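Local structure of Ulp1-like SUMO protease (Chaetomium thermophilum, 6DG4) at residues 21-26 with 235-240; 58-63 with 202-207; 68-73 with 91-96; 95-100 with 130-135; 135-140 with 154-159. The protein probably acts as a deSUMOylating cysteine protease, its C-terminal catalytic domain cutting after SUMO to mature the modifier or release it from conjugates. All blocks are in the same frame, centred on the assembly; numbering follows the deposited sequence. Where two conformers were deposited one is given.

Contact 1 (21-26 with 235-240); sequences SRVEAA and IAAVLL
The Arg22 guanidinium is the flat group of this contact, and Leu240 O meets it obliquely. NH2 stands 3.8 Å from Leu240 O, and no hydrogen bond crosses between the segments, so this is a loose approach of a positive group to a backbone carbonyl. The Arg22 chain gets there by running extended, with CG anti to the backbone N (chi1 -167°). Everything else is apolar. Val23 is the wedge: its CG1 touches Ala236 CB at 4.0 Å, while CG2 rests on the backbone of the following residue, 3.8 Å from Ala237 N, and also meets the methyl of Ala237. From the other side Leu240 sends CD1 in between Arg22 and Ala26; CD1 lies 3.9 Å from Ala26 CB and 4.0 Å from Arg22 O. Three alanines therefore leave room for two branched side chains, and the axes of 21-26 and 235-240 come within 9.5 Å of each other. Leu54 touches Val23 and Ala236 nearby, and Phe49 of helix 46-50 lies against Ala236 and Leu240. The pattern is a nearly perpendicular helix-helix packing, the axes of 21-26 and 235-240 standing at 84°; it lays helix 17-27, near the start of the construct, across helix 228-241, the last helix of the chain.

Contact 2 (58-63 with 202-207); sequences AWLNDN and CGVFTI
Cys202, probably the nucleophile of this C48 protease, opens helix 202-215, and Trp59 stands beside it. This is a sulfur-aromatic contact: SG, set between its backbone N and carbonyl carbon (chi1 62°), lies 4.7 Å from the centroid of the six-membered ring of Trp59, reached obliquely at 52° off the ring normal, with CZ3 nearest. In Ulp1-type enzymes a tryptophan here helps wall the channel for the SUMO diglycine tail, a role that Trp59 probably shares. Leu60 points at the helix and spreads its two methyls over it. CD1 meets Val204 CG2 at 3.8 Å, the two side chains crossing at about a right angle, and CD2 lies 3.7 Å from Ile207 CD1 and against the backbone of Gly203. Gly203 lets the loop come this close, since a methyl on it would sit tightly against Leu60 CB. A water ties the backbones together, accepting from Leu60 N at 3.1 Å and from Gly203 N at 2.9 Å. Around this, Leu60 also leans on Ile65 of helix 62-80, whose start Asn61 caps through Val64 N; Arg232 of helix 228-241 touches Leu60 and Val204, and strand 137-144 brings His137 and Trp138 against Cys202.

Contact 3 (68-73 with 91-96); sequences AIFYIA and AFTSFF
Apolar packing carries this contact, and Ala91 is its centre. The Ala91 methyl points into helix 62-80, where CB meets Ile69 CG2 at 3.8 Å and Phe70 CD1 at 3.7 Å; the Ala73 methyl, a turn further along, comes only to 4.4 Å from Ala91 CB. The far end of the Phe70 ring continues along the chain, CZ lying 3.7 Å from Thr93 CG2, so that one ring spans three residues of the facing segment. A second kind of meeting is between ring and carbonyls. Phe92 O lies at the edge of the Phe70 ring, near its plane and 3.7 Å from CE1, whereas Ala91 O is met obliquely. Phe92 O is buried here without a hydrogen-bond partner in the model, and the slightly positive ring edge probably offers it some weak compensation. The polar term is local: Thr93 holds OG1 between its backbone N and carbonyl carbon (chi1 72°), where it accepts from Phe95 N at 3.2 Å with an angle of 155° at the hydrogen, while CG2 is left for Phe70. The arrangement is a helix packed on the end of edge strand 89-91 of the mixed sheet and the loop that follows, with a threonine capping bond turning the chain toward helix 96-103.

Contact 4 (95-100 with 130-135); sequences FFWPRL and IPICES
Glu134 OE2 is gripped twice: by Trp97 NE1, at 2.8 Å, and by a salt bridge from Arg164 of helix 163-177. The indole bond is nearly straight, 162° at the hydrogen, and the oxygen lies in the ring plane, yet NE1 comes from above the plane of the Glu134 carboxylate. With CG anti to the backbone N (chi1 -172°), Trp97 reaches from its helix along the strand and lays one face of the indole on Ile132. CG2 of Ile132 sits 3.7 Å from the centroid of the five-membered ring of Trp97, a CH-pi contact, and CD1 covers the benzo half toward its rim. A phenylalanine in place of Trp97 would probably leave Glu134 OE2 without its indole donor and part of Ile132 without a partner. Further back, Phe96 CD2 touches Ile130 CG2 at 3.9 Å, and a water accepts from Trp97 N and donates to Pro131 O, 2.7 Å away. The axes of 96-100 and 130-134 cross at 69°. Val165 of helix 163-177 touches both Trp97 and Ile132, helix 109-114 adds Leu111 and Leu112 against Phe96, and within the sheet the strand pairs with 137-144.

Contact 5 (135-140 with 154-159); sequences SSHWTL and DSMAAG
His137 and Asp154 reach for each other with matching first torsions: each holds CG anti to its own backbone nitrogen, chi1 178° in His137 and -174° in Asp154. NE2 then donates to Asp154 OD1 at 2.8 Å, almost straight (174°) and in the imidazole plane, though it meets the carboxylate from above. Met156 N donates to the same OD1 from the opposite face at 2.9 Å, closing an Asx turn that fixes the carboxylate. Met156 also returns its sulfur over one face of the His137 ring, SD 3.5 Å from the centroid, and Thr139 CG2 supports the carboxyl group 3.5 Å from Asp154 CG. A water joins Trp138 O to Ser155 OG, whose further partner is Gln196. Replacing Asp154 with alanine would probably leave His137 NE2 without its acceptor and the imidazole more able to turn. Bonded at NE2, the ring presents ND1 toward Cys202, consistent with the Cys-His-Asp triad of the C48 family.

How the contacts relate
Contacts 2 and 5, centres 11 Å apart, together build the probable active site: Cys202 SG lies 4.0 Å from His137 ND1, and Trp59 CZ3 packs 3.3 Å from Ser136 O. Contact 4 backs this site through the sheet, where Ile132 O probably accepts a hydrogen bond from Thr139 N of the neighbouring strand. Contacts 3 and 4 share Phe95 and Phe96, so the chain passes directly from one to the other. Helix 62-80 serves contacts 2 and 3, with Ile207 CD1 against Ala68 CB at 3.9 Å. Contact 1 closes the loop that holds all the others; its centre is about 26 Å from that of contact 5, yet Ile235 still packs on Ile207 and Val204 of contact 2.

Contact 1 (21-26 with 235-240)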
# COMPACT_ATOMS: atom_id res chain seq x y z
N SER A 21 -3.27 -6.67 -23.86
CA SER A 21 -2.56 -7.76 -24.50
C SER A 21 -1.30 -8.13 -23.75
O SER A 21 -0.95 -9.31 -23.64
CB SER A 21 -2.23 -7.37 -25.94
OG SER A 21 -3.40 -7.31 -26.73
N ARG A 22 -0.59 -7.13 -23.22
CA ARG A 22 0.65 -7.39 -22.49
C ARG A 22 0.36 -8.14 -21.20
O ARG A 22 1.09 -9.08 -20.84
CB ARG A 22 1.34 -6.06 -22.23
CG ARG A 22 2.76 -6.16 -21.76
CD ARG A 22 3.50 -4.91 -22.20
NE ARG A 22 4.62 -4.61 -21.34
CZ ARG A 22 5.31 -3.47 -21.39
NH1 ARG A 22 4.96 -2.52 -22.25
NH2 ARG A 22 6.32 -3.29 -20.55
N VAL A 23 -0.71 -7.76 -20.50
CA VAL A 23 -1.09 -8.45 -19.28
C VAL A 23 -1.51 -9.88 -19.58
O VAL A 23 -1.13 -10.82 -18.87
CB VAL A 23 -2.19 -7.64 -18.56
CG1 VAL A 23 -2.82 -8.45 -17.47
CG2 VAL A 23 -1.60 -6.35 -18.00
N GLU A 24 -2.32 -10.08 -20.63
CA GLU A 24 -2.72 -11.42 -21.02
C GLU A 24 -1.50 -12.26 -21.37
O GLU A 24 -1.42 -13.44 -21.01
CB GLU A 24 -3.69 -11.37 -22.21
CG GLU A 24 -4.21 -12.73 -22.66
CD GLU A 24 -5.12 -12.65 -23.87
OE1 GLU A 24 -5.42 -11.52 -24.31
OE2 GLU A 24 -5.53 -13.71 -24.38
N ALA A 25 -0.53 -11.67 -22.08
CA ALA A 25 0.67 -12.40 -22.45
C ALA A 25 1.49 -12.79 -21.23
O ALA A 25 2.12 -13.85 -21.22
CB ALA A 25 1.50 -11.58 -23.43
N ALA A 26 1.47 -11.96 -20.18
CA ALA A 26 2.19 -12.29 -18.95
C ALA A 26 1.63 -13.54 -18.30
O ALA A 26 2.38 -14.38 -17.81
CB ALA A 26 2.14 -11.12 -17.97
N ILE A 235 -3.06 -3.26 -11.84
CA ILE A 235 -1.91 -3.54 -10.98
C ILE A 235 -0.89 -4.36 -11.73
O ILE A 235 0.32 -4.10 -11.67
CB ILE A 235 -2.37 -4.24 -9.69
CG1 ILE A 235 -3.19 -3.27 -8.82
CG2 ILE A 235 -1.17 -4.78 -8.90
CD1 ILE A 235 -4.02 -3.99 -7.76
N ALA A 236 -1.35 -5.38 -12.47
CA ALA A 236 -0.44 -6.19 -13.27
C ALA A 236 0.33 -5.34 -14.26
O ALA A 236 1.55 -5.48 -14.41
CB ALA A 236 -1.22 -7.29 -13.99
N ALA A 237 -0.37 -4.44 -14.96
CA ALA A 237 0.29 -3.56 -15.92
C ALA A 237 1.33 -2.68 -15.25
O ALA A 237 2.43 -2.48 -15.78
CB ALA A 237 -0.75 -2.71 -16.66
N VAL A 238 1.00 -2.11 -14.08
CA VAL A 238 1.95 -1.28 -13.36
C VAL A 238 3.20 -2.08 -13.01
O VAL A 238 4.34 -1.60 -13.16
CB VAL A 238 1.30 -0.67 -12.10
CG1 VAL A 238 2.34 -0.03 -11.20
CG2 VAL A 238 0.24 0.36 -12.50
N LEU A 239 3.03 -3.31 -12.53
CA LEU A 239 4.18 -4.13 -12.19
C LEU A 239 5.03 -4.42 -13.42
O LEU A 239 6.26 -4.31 -13.37
CB LEU A 239 3.74 -5.42 -11.51
CG LEU A 239 3.06 -5.25 -10.14
CD1 LEU A 239 2.45 -6.55 -9.67
CD2 LEU A 239 4.03 -4.72 -9.08
N LEU A 240 4.40 -4.76 -14.55
CA LEU A 240 5.15 -5.02 -15.77
C LEU A 240 5.84 -3.77 -16.28
O LEU A 240 6.92 -3.85 -16.87
CB LEU A 240 4.21 -5.56 -16.85
CG LEU A 240 3.59 -6.92 -16.56
CD1 LEU A 240 2.53 -7.27 -17.59
CD2 LEU A 240 4.66 -8.00 -16.52

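Contact 2 (58-63 with 202-207)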
# COMPACT_ATOMS: atom_id res chain seq x y z
N ALA A 58 -8.79 -14.58 -7.24
CA ALA A 58 -7.52 -15.02 -6.68
C ALA A 58 -7.14 -14.19 -5.46
O ALA A 58 -7.34 -12.98 -5.42
CB ALA A 58 -6.41 -14.90 -7.73
N TRP A 59 -6.57 -14.86 -4.47
CA TRP A 59 -5.98 -14.15 -3.35
C TRP A 59 -4.57 -13.72 -3.73
O TRP A 59 -3.76 -14.54 -4.19
CB TRP A 59 -5.97 -15.06 -2.12
CG TRP A 59 -7.35 -15.37 -1.57
CD1 TRP A 59 -8.32 -16.13 -2.18
CD2 TRP A 59 -7.90 -14.95 -0.31
NE1 TRP A 59 -9.43 -16.20 -1.37
CE2 TRP A 59 -9.20 -15.49 -0.22
CE3 TRP A 59 -7.41 -14.17 0.75
CZ2 TRP A 59 -10.02 -15.28 0.88
CZ3 TRP A 59 -8.23 -13.96 1.84
CH2 TRP A 59 -9.52 -14.51 1.90
N LEU A 60 -4.28 -12.44 -3.58
CA LEU A 60 -2.97 -11.92 -3.94
C LEU A 60 -1.89 -12.43 -2.98
O LEU A 60 -2.16 -12.71 -1.81
CB LEU A 60 -2.98 -10.39 -3.94
CG LEU A 60 -3.43 -9.69 -5.23
CD1 LEU A 60 -4.79 -10.17 -5.70
CD2 LEU A 60 -3.44 -8.17 -5.06
N ASN A 61 -0.67 -12.52 -3.49
CA ASN A 61 0.47 -12.92 -2.67
C ASN A 61 1.27 -11.71 -2.20
O ASN A 61 1.04 -10.57 -2.61
CB ASN A 61 1.36 -13.95 -3.39
CG ASN A 61 2.06 -13.41 -4.64
OD1 ASN A 61 1.97 -12.24 -4.98
ND2 ASN A 61 2.78 -14.29 -5.32
N ASP A 62 2.23 -11.99 -1.30
CA ASP A 62 3.08 -10.93 -0.77
C ASP A 62 3.84 -10.23 -1.88
O ASP A 62 3.98 -9.00 -1.87
CB ASP A 62 4.10 -11.51 0.23
CG ASP A 62 3.45 -12.20 1.42
OD1 ASP A 62 2.21 -12.17 1.57
OD2 ASP A 62 4.21 -12.80 2.22
N ASN A 63 4.36 -10.99 -2.85
CA ASN A 63 5.18 -10.41 -3.90
C ASN A 63 4.46 -9.26 -4.59
O ASN A 63 5.03 -8.18 -4.81
CB ASN A 63 5.51 -11.46 -4.97
CG ASN A 63 6.51 -12.49 -4.51
OD1 ASN A 63 7.20 -12.31 -3.51
ND2 ASN A 63 6.62 -13.57 -5.28
N CYS A 202 -9.39 -8.73 -0.58
CA CYS A 202 -8.73 -7.94 0.46
C CYS A 202 -7.40 -7.34 0.01
O CYS A 202 -7.09 -6.19 0.33
CB CYS A 202 -8.53 -8.78 1.73
SG CYS A 202 -7.47 -10.26 1.53
N GLY A 203 -6.58 -8.11 -0.71
CA GLY A 203 -5.31 -7.57 -1.16
C GLY A 203 -5.48 -6.44 -2.16
O GLY A 203 -4.67 -5.51 -2.20
N VAL A 204 -6.52 -6.51 -2.99
CA VAL A 204 -6.76 -5.45 -3.96
C VAL A 204 -7.28 -4.20 -3.26
O VAL A 204 -6.90 -3.07 -3.59
CB VAL A 204 -7.69 -5.92 -5.09
CG1 VAL A 204 -7.68 -4.90 -6.21
CG2 VAL A 204 -7.28 -7.30 -5.60
N PHE A 205 -8.17 -4.37 -2.28
CA PHE A 205 -8.59 -3.24 -1.46
C PHE A 205 -7.39 -2.60 -0.76
O PHE A 205 -7.29 -1.37 -0.69
CB PHE A 205 -9.59 -3.70 -0.39
CG PHE A 205 -11.00 -3.88 -0.88
CD1 PHE A 205 -11.78 -2.79 -1.23
CD2 PHE A 205 -11.58 -5.14 -0.93
CE1 PHE A 205 -13.08 -2.95 -1.64
CE2 PHE A 205 -12.89 -5.30 -1.35
CZ PHE A 205 -13.64 -4.20 -1.70
N THR A 206 -6.50 -3.42 -0.20
CA THR A 206 -5.34 -2.90 0.52
C THR A 206 -4.47 -2.04 -0.40
O THR A 206 -4.08 -0.93 -0.03
CB THR A 206 -4.56 -4.08 1.12
OG1 THR A 206 -5.34 -4.70 2.15
CG2 THR A 206 -3.23 -3.66 1.72
N ILE A 207 -4.17 -2.54 -1.60
CA ILE A 207 -3.36 -1.76 -2.54
C ILE A 207 -4.08 -0.47 -2.93
O ILE A 207 -3.48 0.60 -3.02
CB ILE A 207 -3.03 -2.60 -3.78
CG1 ILE A 207 -2.05 -3.73 -3.45
CG2 ILE A 207 -2.45 -1.72 -4.90
CD1 ILE A 207 -1.98 -4.80 -4.53
O HOH W 1 -6.26 -10.70 -2.00

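Contact 3 (68-73 with 91-96)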
# COMPACT_ATOMS: atom_id res chain seq x y z
N ALA A 68 3.52 -3.65 -5.28
CA ALA A 68 2.67 -2.53 -5.67
C ALA A 68 2.79 -1.38 -4.68
O ALA A 68 2.89 -0.21 -5.09
CB ALA A 68 1.21 -2.99 -5.75
N ILE A 69 2.78 -1.67 -3.39
CA ILE A 69 2.80 -0.61 -2.39
C ILE A 69 4.15 0.11 -2.39
O ILE A 69 4.20 1.33 -2.22
CB ILE A 69 2.39 -1.17 -1.01
CG1 ILE A 69 0.91 -1.58 -1.07
CG2 ILE A 69 2.60 -0.14 0.06
CD1 ILE A 69 0.41 -2.36 0.12
N PHE A 70 5.25 -0.62 -2.60
CA PHE A 70 6.54 0.05 -2.74
C PHE A 70 6.54 1.02 -3.92
O PHE A 70 7.14 2.10 -3.85
CB PHE A 70 7.67 -0.98 -2.88
CG PHE A 70 8.27 -1.41 -1.56
CD1 PHE A 70 7.48 -1.76 -0.48
CD2 PHE A 70 9.65 -1.48 -1.42
CE1 PHE A 70 8.05 -2.14 0.73
CE2 PHE A 70 10.21 -1.86 -0.22
CZ PHE A 70 9.41 -2.21 0.85
N TYR A 71 5.87 0.66 -5.02
CA TYR A 71 5.79 1.57 -6.16
C TYR A 71 4.96 2.82 -5.85
O TYR A 71 5.26 3.89 -6.38
CB TYR A 71 5.23 0.86 -7.39
CG TYR A 71 6.23 0.01 -8.17
CD1 TYR A 71 7.50 0.49 -8.46
CD2 TYR A 71 5.90 -1.26 -8.62
CE1 TYR A 71 8.41 -0.26 -9.17
CE2 TYR A 71 6.81 -2.02 -9.33
CZ TYR A 71 8.07 -1.52 -9.60
OH TYR A 71 8.99 -2.27 -10.31
N ILE A 72 3.93 2.70 -5.00
CA ILE A 72 3.18 3.88 -4.57
C ILE A 72 4.12 4.85 -3.86
O ILE A 72 4.17 6.05 -4.17
CB ILE A 72 2.02 3.49 -3.64
CG1 ILE A 72 1.05 2.53 -4.32
CG2 ILE A 72 1.28 4.73 -3.15
CD1 ILE A 72 0.02 1.94 -3.38
N ALA A 73 4.86 4.34 -2.88
CA ALA A 73 5.76 5.18 -2.11
C ALA A 73 6.80 5.82 -3.02
O ALA A 73 7.10 7.01 -2.89
CB ALA A 73 6.44 4.37 -1.02
N ALA A 91 7.08 2.59 2.91
CA ALA A 91 6.29 1.37 3.00
C ALA A 91 7.13 0.28 3.64
O ALA A 91 8.36 0.27 3.55
CB ALA A 91 5.86 0.89 1.61
N PHE A 92 6.43 -0.65 4.27
CA PHE A 92 7.05 -1.80 4.91
C PHE A 92 6.71 -3.07 4.14
O PHE A 92 5.73 -3.15 3.39
CB PHE A 92 6.58 -1.91 6.36
CG PHE A 92 7.22 -0.90 7.26
CD1 PHE A 92 6.70 0.37 7.37
CD2 PHE A 92 8.36 -1.22 7.97
CE1 PHE A 92 7.30 1.30 8.19
CE2 PHE A 92 8.95 -0.29 8.80
CZ PHE A 92 8.42 0.97 8.90
N THR A 93 7.56 -4.07 4.34
CA THR A 93 7.37 -5.38 3.74
C THR A 93 6.41 -6.22 4.59
O THR A 93 5.96 -5.82 5.66
CB THR A 93 8.70 -6.12 3.61
OG1 THR A 93 9.13 -6.55 4.91
CG2 THR A 93 9.76 -5.23 2.95
N SER A 94 6.14 -7.42 4.09
CA SER A 94 5.27 -8.36 4.80
C SER A 94 5.91 -8.89 6.07
O SER A 94 5.22 -9.54 6.86
CB SER A 94 4.90 -9.53 3.87
OG SER A 94 5.99 -10.42 3.68
N PHE A 95 7.19 -8.64 6.29
CA PHE A 95 7.85 -9.09 7.50
C PHE A 95 7.64 -8.15 8.67
O PHE A 95 7.88 -8.54 9.81
CB PHE A 95 9.35 -9.28 7.24
CG PHE A 95 9.65 -10.40 6.29
CD1 PHE A 95 9.80 -11.69 6.75
CD2 PHE A 95 9.75 -10.17 4.92
CE1 PHE A 95 10.06 -12.73 5.89
CE2 PHE A 95 10.01 -11.21 4.05
CZ PHE A 95 10.16 -12.49 4.53
N PHE A 96 7.16 -6.93 8.43
CA PHE A 96 7.13 -5.95 9.51
C PHE A 96 6.06 -6.29 10.54
O PHE A 96 6.35 -6.38 11.74
CB PHE A 96 6.94 -4.54 8.99
CG PHE A 96 6.94 -3.52 10.07
CD1 PHE A 96 8.13 -3.15 10.68
CD2 PHE A 96 5.77 -2.96 10.53
CE1 PHE A 96 8.14 -2.22 11.69
CE2 PHE A 96 5.78 -2.03 11.55
CZ PHE A 96 6.97 -1.66 12.13

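Contact 4 (95-100 with 130-135)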
# COMPACT_ATOMS: atom_id res chain seq x y z
N PHE A 95 7.19 -8.64 6.29
CA PHE A 95 7.85 -9.09 7.50
C PHE A 95 7.64 -8.15 8.67
O PHE A 95 7.88 -8.54 9.81
CB PHE A 95 9.35 -9.28 7.24
CG PHE A 95 9.65 -10.40 6.29
CD1 PHE A 95 9.80 -11.69 6.75
CD2 PHE A 95 9.75 -10.17 4.92
CE1 PHE A 95 10.06 -12.73 5.89
CE2 PHE A 95 10.01 -11.21 4.05
CZ PHE A 95 10.16 -12.49 4.53
N PHE A 96 7.16 -6.93 8.43
CA PHE A 96 7.13 -5.95 9.51
C PHE A 96 6.06 -6.29 10.54
O PHE A 96 6.35 -6.38 11.74
CB PHE A 96 6.94 -4.54 8.99
CG PHE A 96 6.94 -3.52 10.07
CD1 PHE A 96 8.13 -3.15 10.68
CD2 PHE A 96 5.77 -2.96 10.53
CE1 PHE A 96 8.14 -2.22 11.69
CE2 PHE A 96 5.78 -2.03 11.55
CZ PHE A 96 6.97 -1.66 12.13
N TRP A 97 4.82 -6.48 10.11
CA TRP A 97 3.76 -6.73 11.09
C TRP A 97 4.05 -7.97 11.93
O TRP A 97 3.90 -7.90 13.16
CB TRP A 97 2.39 -6.78 10.41
CG TRP A 97 1.26 -6.83 11.39
CD1 TRP A 97 0.47 -7.90 11.66
CD2 TRP A 97 0.81 -5.77 12.24
NE1 TRP A 97 -0.45 -7.58 12.62
CE2 TRP A 97 -0.27 -6.28 12.99
CE3 TRP A 97 1.21 -4.45 12.44
CZ2 TRP A 97 -0.95 -5.50 13.93
CZ3 TRP A 97 0.53 -3.68 13.37
CH2 TRP A 97 -0.54 -4.21 14.10
N PRO A 98 4.45 -9.11 11.36
CA PRO A 98 4.81 -10.24 12.23
C PRO A 98 5.93 -9.93 13.21
O PRO A 98 5.89 -10.39 14.36
CB PRO A 98 5.19 -11.35 11.23
CG PRO A 98 4.66 -10.93 9.93
CD PRO A 98 4.47 -9.45 9.93
N ARG A 99 6.92 -9.14 12.79
CA ARG A 99 7.99 -8.75 13.69
C ARG A 99 7.46 -7.88 14.83
O ARG A 99 7.84 -8.05 15.99
CB ARG A 99 9.07 -7.99 12.92
CG ARG A 99 10.26 -7.55 13.76
CD ARG A 99 11.32 -8.60 13.74
NE ARG A 99 12.47 -8.25 14.57
CZ ARG A 99 13.51 -9.06 14.77
NH1 ARG A 99 13.55 -10.24 14.18
NH2 ARG A 99 14.52 -8.67 15.54
N LEU A 100 6.56 -6.96 14.50
CA LEU A 100 5.98 -6.10 15.53
C LEU A 100 5.15 -6.91 16.52
O LEU A 100 5.23 -6.68 17.74
CB LEU A 100 5.13 -5.01 14.86
CG LEU A 100 4.65 -3.89 15.77
CD1 LEU A 100 5.83 -3.17 16.40
CD2 LEU A 100 3.82 -2.91 15.00
N ILE A 130 1.73 0.40 6.04
CA ILE A 130 2.05 -0.85 6.71
C ILE A 130 1.02 -1.89 6.29
O ILE A 130 -0.11 -1.88 6.78
CB ILE A 130 2.09 -0.68 8.24
CG1 ILE A 130 3.16 0.33 8.64
CG2 ILE A 130 2.32 -2.02 8.92
CD1 ILE A 130 3.06 0.79 10.09
N PRO A 131 1.37 -2.79 5.38
CA PRO A 131 0.44 -3.87 5.01
C PRO A 131 0.38 -4.91 6.12
O PRO A 131 1.42 -5.35 6.63
CB PRO A 131 1.04 -4.46 3.73
CG PRO A 131 2.23 -3.64 3.39
CD PRO A 131 2.63 -2.89 4.63
N ILE A 132 -0.83 -5.31 6.49
CA ILE A 132 -1.08 -6.22 7.60
C ILE A 132 -1.83 -7.43 7.08
O ILE A 132 -2.88 -7.28 6.45
CB ILE A 132 -1.90 -5.53 8.71
CG1 ILE A 132 -1.08 -4.41 9.35
CG2 ILE A 132 -2.35 -6.55 9.75
CD1 ILE A 132 -1.84 -3.59 10.38
N CYS A 133 -1.31 -8.62 7.35
CA CYS A 133 -2.00 -9.85 7.00
C CYS A 133 -2.21 -10.67 8.26
O CYS A 133 -1.24 -11.13 8.87
CB CYS A 133 -1.21 -10.64 5.97
SG CYS A 133 -2.18 -11.99 5.25
N GLU A 134 -3.47 -10.86 8.65
CA GLU A 134 -3.83 -11.72 9.77
C GLU A 134 -4.94 -12.66 9.32
O GLU A 134 -5.94 -12.22 8.75
CB GLU A 134 -4.31 -10.90 10.96
CG GLU A 134 -3.23 -10.01 11.54
CD GLU A 134 -3.66 -9.27 12.78
OE1 GLU A 134 -4.88 -9.10 12.98
OE2 GLU A 134 -2.76 -8.88 13.56
N SER A 135 -4.75 -13.95 9.58
CA SER A 135 -5.72 -14.96 9.17
C SER A 135 -6.04 -14.84 7.68
O SER A 135 -7.19 -14.95 7.26
CB SER A 135 -6.99 -14.88 10.01
OG SER A 135 -6.68 -14.95 11.39
O HOH W 2 3.96 -5.65 7.45

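Contact 5 (135-140 with 154-159)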
# COMPACT_ATOMS: atom_id res chain seq x y z
N SER A 135 -4.75 -13.95 9.58
CA SER A 135 -5.72 -14.96 9.17
C SER A 135 -6.04 -14.84 7.68
O SER A 135 -7.19 -14.95 7.26
CB SER A 135 -6.99 -14.88 10.01
OG SER A 135 -6.68 -14.95 11.39
N SER A 136 -4.99 -14.59 6.88
CA SER A 136 -5.06 -14.47 5.43
C SER A 136 -5.72 -13.19 4.93
O SER A 136 -5.74 -12.93 3.73
CB SER A 136 -5.78 -15.67 4.79
OG SER A 136 -5.14 -16.89 5.15
N HIS A 137 -6.25 -12.38 5.84
CA HIS A 137 -6.95 -11.16 5.48
C HIS A 137 -5.98 -9.99 5.49
O HIS A 137 -5.36 -9.69 6.52
CB HIS A 137 -8.10 -10.91 6.46
CG HIS A 137 -8.86 -9.65 6.19
ND1 HIS A 137 -9.40 -9.35 4.95
CD2 HIS A 137 -9.16 -8.60 6.99
CE1 HIS A 137 -10.00 -8.17 5.01
NE2 HIS A 137 -9.88 -7.70 6.24
N TRP A 138 -5.86 -9.31 4.35
CA TRP A 138 -5.00 -8.15 4.20
C TRP A 138 -5.78 -6.88 4.50
O TRP A 138 -6.88 -6.68 3.98
CB TRP A 138 -4.48 -8.05 2.76
CG TRP A 138 -3.38 -8.98 2.46
CD1 TRP A 138 -3.47 -10.15 1.79
CD2 TRP A 138 -2.00 -8.81 2.80
NE1 TRP A 138 -2.24 -10.74 1.70
CE2 TRP A 138 -1.31 -9.93 2.30
CE3 TRP A 138 -1.27 -7.82 3.47
CZ2 TRP A 138 0.06 -10.10 2.46
CZ3 TRP A 138 0.09 -7.99 3.63
CH2 TRP A 138 0.74 -9.12 3.13
N THR A 139 -5.17 -6.02 5.32
CA THR A 139 -5.64 -4.68 5.62
C THR A 139 -4.43 -3.75 5.56
O THR A 139 -3.29 -4.18 5.37
CB THR A 139 -6.31 -4.62 7.00
OG1 THR A 139 -5.38 -5.00 8.02
CG2 THR A 139 -7.54 -5.53 7.04
N LEU A 140 -4.69 -2.45 5.75
CA LEU A 140 -3.67 -1.42 5.59
C LEU A 140 -3.66 -0.53 6.82
O LEU A 140 -4.66 0.11 7.13
CB LEU A 140 -3.96 -0.56 4.36
CG LEU A 140 -2.92 0.53 4.08
CD1 LEU A 140 -1.61 -0.09 3.61
CD2 LEU A 140 -3.45 1.53 3.07
N ASP A 154 -9.68 -1.39 7.13
CA ASP A 154 -10.11 -2.76 6.92
C ASP A 154 -11.34 -2.72 6.03
O ASP A 154 -12.39 -2.22 6.44
CB ASP A 154 -10.44 -3.40 8.27
CG ASP A 154 -10.75 -4.87 8.16
OD1 ASP A 154 -11.05 -5.34 7.03
OD2 ASP A 154 -10.70 -5.56 9.20
N SER A 155 -11.20 -3.24 4.80
CA SER A 155 -12.31 -3.22 3.85
C SER A 155 -13.51 -4.00 4.36
O SER A 155 -14.64 -3.71 3.96
CB SER A 155 -11.85 -3.73 2.48
OG SER A 155 -11.14 -4.96 2.57
N MET A 156 -13.31 -4.99 5.24
CA MET A 156 -14.45 -5.73 5.76
C MET A 156 -15.35 -4.87 6.64
O MET A 156 -16.51 -5.24 6.85
CB MET A 156 -13.97 -6.98 6.51
CG MET A 156 -13.48 -8.02 5.55
SD MET A 156 -12.83 -9.50 6.34
CE MET A 156 -14.28 -10.07 7.22
N ALA A 157 -14.85 -3.74 7.12
CA ALA A 157 -15.62 -2.82 7.95
C ALA A 157 -15.84 -1.48 7.24
O ALA A 157 -15.99 -0.45 7.89
CB ALA A 157 -14.93 -2.61 9.29
N ALA A 158 -15.88 -1.50 5.91
CA ALA A 158 -16.05 -0.28 5.13
C ALA A 158 -15.05 0.79 5.57
O ALA A 158 -15.38 1.97 5.70
CB ALA A 158 -17.49 0.22 5.18
N GLY A 159 -13.82 0.35 5.83
CA GLY A 159 -12.73 1.22 6.20
C GLY A 159 -12.41 1.26 7.68
O GLY A 159 -11.25 1.47 8.04
O HOH W 3 -8.64 -4.55 3.56